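Local coordinates for PA0821 (Pseudomonas aeruginosa, PDB 7DRG), which probably serves as the immunity protein (antitoxin) that neutralises a putative VRR-NUC-domain effector of the type VI secretion system, at residues Glu303-Leu308 with Gln326-Leu331. Sequence-based numbering, arbitrary orientation.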
ATOM      1  N   GLU B 303       4.717  20.723 -12.744  1.00 27.17           N
ATOM      2  CA  GLU B 303       4.215  20.974 -11.398  1.00 30.14           C
ATOM      3  C   GLU B 303       2.981  20.135 -11.110  1.00 28.10           C
ATOM      4  O   GLU B 303       2.746  19.739  -9.960  1.00 28.55           O
ATOM      5  CB  GLU B 303       3.904  22.458 -11.226  1.00 35.44           C
ATOM      6  CG  GLU B 303       5.046  23.369 -11.634  1.00 52.25           C
ATOM      7  CD  GLU B 303       4.744  24.834 -11.393  1.00 66.80           C
ATOM      8  OE1 GLU B 303       4.747  25.611 -12.372  1.00 68.13           O
ATOM      9  OE2 GLU B 303       4.502  25.206 -10.225  1.00 71.12           O
ATOM     10  N   THR B 304       2.185  19.863 -12.140  1.00 30.00           N
ATOM     11  CA  THR B 304       1.034  18.981 -12.051  1.00 27.49           C
ATOM     12  C   THR B 304       0.789  18.393 -13.435  1.00 25.75           C
ATOM     13  O   THR B 304       1.083  19.029 -14.451  1.00 27.55           O
ATOM     14  CB  THR B 304      -0.207  19.729 -11.554  1.00 31.63           C
ATOM     15  OG1 THR B 304      -1.323  18.832 -11.510  1.00 32.34           O
ATOM     16  CG2 THR B 304      -0.533  20.899 -12.477  1.00 32.08           C
ATOM     17  N   ILE B 305       0.273  17.164 -13.468  1.00 26.77           N
ATOM     18  CA  ILE B 305      -0.185  16.556 -14.709  1.00 27.44           C
ATOM     19  C   ILE B 305      -1.653  16.166 -14.636  1.00 25.70           C
ATOM     20  O   ILE B 305      -2.137  15.412 -15.485  1.00 26.84           O
ATOM     21  CB  ILE B 305       0.683  15.346 -15.114  1.00 29.47           C
ATOM     22  CG1 ILE B 305       0.667  14.269 -14.024  1.00 27.54           C
ATOM     23  CG2 ILE B 305       2.118  15.777 -15.419  1.00 28.96           C
ATOM     24  CD1 ILE B 305       1.467  13.030 -14.407  1.00 32.03           C
ATOM     25  N   GLY B 306      -2.369  16.674 -13.655  1.00 25.08           N
ATOM     26  CA  GLY B 306      -3.714  16.214 -13.424  1.00 29.31           C
ATOM     27  C   GLY B 306      -3.714  14.850 -12.765  1.00 28.64           C
ATOM     28  O   GLY B 306      -2.695  14.345 -12.288  1.00 29.81           O
ATOM     29  N   SER B 307      -4.891  14.240 -12.754  1.00 28.28           N
ATOM     30  CA  SER B 307      -5.030  12.935 -12.125  1.00 25.54           C
ATOM     31  C   SER B 307      -4.371  11.851 -12.974  1.00 24.01           C
ATOM     32  O   SER B 307      -4.395  11.898 -14.209  1.00 28.25           O
ATOM     33  CB  SER B 307      -6.504  12.622 -11.894  1.00 26.95           C
ATOM     34  OG  SER B 307      -7.041  13.548 -10.963  1.00 30.24           O
ATOM     35  N   LEU B 308      -3.745  10.891 -12.296  1.00 23.64           N
ATOM     36  CA  LEU B 308      -3.156   9.735 -12.959  1.00 22.58           C
ATOM     37  C   LEU B 308      -4.171   8.631 -13.204  1.00 23.57           C
ATOM     38  O   LEU B 308      -4.002   7.839 -14.138  1.00 25.38           O
ATOM     39  CB  LEU B 308      -2.000   9.187 -12.120  1.00 21.76           C
ATOM     40  CG  LEU B 308      -0.741  10.055 -12.156  1.00 25.98           C
ATOM     41  CD1 LEU B 308       0.152   9.760 -10.969  1.00 26.04           C
ATOM     42  CD2 LEU B 308       0.002   9.825 -13.470  1.00 30.07           C
ATOM     43  N   GLN B 326       1.498  14.802  -5.494  1.00 25.65           N
ATOM     44  CA  GLN B 326       2.520  14.327  -4.567  1.00 26.03           C
ATOM     45  C   GLN B 326       3.365  13.224  -5.189  1.00 26.94           C
ATOM     46  O   GLN B 326       4.579  13.160  -4.957  1.00 24.58           O
ATOM     47  CB  GLN B 326       1.868  13.848  -3.268  1.00 24.79           C
ATOM     48  CG  GLN B 326       1.309  14.973  -2.426  1.00 31.64           C
ATOM     49  CD  GLN B 326       2.381  15.936  -1.952  1.00 37.92           C
ATOM     50  OE1 GLN B 326       2.246  17.151  -2.096  1.00 43.42           O
ATOM     51  NE2 GLN B 326       3.457  15.397  -1.383  1.00 39.19           N
ATOM     52  N   TRP B 327       2.745  12.353  -5.988  1.00 21.84           N
ATOM     53  CA  TRP B 327       3.504  11.297  -6.652  1.00 22.81           C
ATOM     54  C   TRP B 327       4.634  11.872  -7.504  1.00 21.66           C
ATOM     55  O   TRP B 327       5.732  11.303  -7.559  1.00 21.72           O
ATOM     56  CB  TRP B 327       2.575  10.432  -7.511  1.00 23.49           C
ATOM     57  CG  TRP B 327       3.340   9.335  -8.199  1.00 23.20           C
ATOM     58  CD1 TRP B 327       3.663   8.117  -7.676  1.00 22.44           C
ATOM     59  CD2 TRP B 327       3.922   9.378  -9.508  1.00 20.34           C
ATOM     60  NE1 TRP B 327       4.391   7.390  -8.579  1.00 19.70           N
ATOM     61  CE2 TRP B 327       4.564   8.138  -9.717  1.00 18.77           C
ATOM     62  CE3 TRP B 327       3.954  10.337 -10.526  1.00 19.16           C
ATOM     63  CZ2 TRP B 327       5.241   7.835 -10.902  1.00 19.91           C
ATOM     64  CZ3 TRP B 327       4.628  10.033 -11.708  1.00 20.83           C
ATOM     65  CH2 TRP B 327       5.259   8.790 -11.880  1.00 22.74           C
ATOM     66  N   LEU B 328       4.388  13.008  -8.165  1.00 21.39           N
ATOM     67  CA  LEU B 328       5.419  13.626  -8.997  1.00 21.68           C
ATOM     68  C   LEU B 328       6.669  13.963  -8.196  1.00 19.52           C
ATOM     69  O   LEU B 328       7.781  13.971  -8.749  1.00 21.27           O
ATOM     70  CB  LEU B 328       4.874  14.898  -9.646  1.00 23.77           C
ATOM     71  CG  LEU B 328       3.756  14.733 -10.673  1.00 22.06           C
ATOM     72  CD1 LEU B 328       3.224  16.096 -11.101  1.00 23.87           C
ATOM     73  CD2 LEU B 328       4.278  13.962 -11.877  1.00 23.44           C
ATOM     74  N   LYS B 329       6.506  14.249  -6.905  1.00 21.94           N
ATOM     75  CA  LYS B 329       7.583  14.700  -6.031  1.00 26.14           C
ATOM     76  C   LYS B 329       8.229  13.571  -5.240  1.00 21.15           C
ATOM     77  O   LYS B 329       9.045  13.848  -4.354  1.00 26.74           O
ATOM     78  CB  LYS B 329       7.069  15.749  -5.041  1.00 28.48           C
ATOM     79  CG  LYS B 329       6.234  16.887  -5.606  1.00 33.01           C
ATOM     80  CD  LYS B 329       5.726  17.753  -4.444  1.00 39.29           C
ATOM     81  CE  LYS B 329       4.516  18.598  -4.812  1.00 49.28           C
ATOM     82  NZ  LYS B 329       4.865  19.718  -5.731  1.00 53.56           N
ATOM     83  N   ARG B 330       7.900  12.312  -5.540  1.00 22.07           N
ATOM     84  CA  ARG B 330       8.257  11.208  -4.649  1.00 21.31           C
ATOM     85  C   ARG B 330       9.760  11.012  -4.483  1.00 25.86           C
ATOM     86  O   ARG B 330      10.184  10.433  -3.477  1.00 29.03           O
ATOM     87  CB  ARG B 330       7.622   9.909  -5.143  1.00 21.90           C
ATOM     88  CG  ARG B 330       8.185   9.441  -6.462  1.00 20.71           C
ATOM     89  CD  ARG B 330       7.265   8.466  -7.192  1.00 20.18           C
ATOM     90  NE  ARG B 330       7.970   8.004  -8.385  1.00 20.03           N
ATOM     91  CZ  ARG B 330       8.151   8.741  -9.478  1.00 21.42           C
ATOM     92  NH1 ARG B 330       7.632   9.962  -9.561  1.00 18.72           N
ATOM     93  NH2 ARG B 330       8.861   8.256 -10.490  1.00 20.37           N
ATOM     94  N   LEU B 331      10.575  11.475  -5.423  1.00 21.54           N
ATOM     95  CA  LEU B 331      12.015  11.283  -5.345  1.00 20.55           C
ATOM     96  C   LEU B 331      12.764  12.491  -4.786  1.00 26.24           C
ATOM     97  O   LEU B 331      13.989  12.420  -4.618  1.00 25.51           O
ATOM     98  CB  LEU B 331      12.559  10.931  -6.736  1.00 20.56           C
ATOM     99  CG  LEU B 331      12.023   9.651  -7.390  1.00 22.32           C
ATOM    100  CD1 LEU B 331      12.392   9.592  -8.879  1.00 22.61           C
ATOM    101  CD2 LEU B 331      12.576   8.442  -6.673  1.00 28.77           C
TER
HETATM  102  O   HOH W   1       4.035  18.228  -7.972  1.00 31.86           O
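Leu-328 of the segment 326-331 forks over the loop at 303-308. Its CD1 rests on the backbone, 3.7 Å from Thr-304 CA and beside the carbonyl of Glu-303, while CD2 meets Ile-305 CD1 at 3.9 Å. Ile-305 reaches it with CG1 set between its own backbone N and carbonyl carbon (chi1 59°) and the chain then extended. Further along, Leu-308 CD1 lies 3.9 Å from Trp-327 CE3, near the rim of the indole, the two side chains crossing at about a right angle. At the Glu-303 end of the loop, one water bridges the segments, donating to Glu-303 O and accepting from Lys-329 NZ, each at 2.8 Å. The loop between helices 288-297 and 321-328 thus folds back on the latter, within the type VI immunity family region. The Arg-330 guanidinium lies on the other side of the indole from Leu-308, and its NH1 donates to Trp-327 O (3.1 Å, 167° at the hydrogen), within the guanidinium plane; Pro-206 and Thr-229 hold NE and NH2. On the loop, an ST turn fixes the bend: Gly-306 N donates to Thr-304 OG1 at 3.2 Å, and that hydroxyl also hydrogen-bonds Asp-325 of the helix. Leu-319 of the second subunit packs on Trp-327.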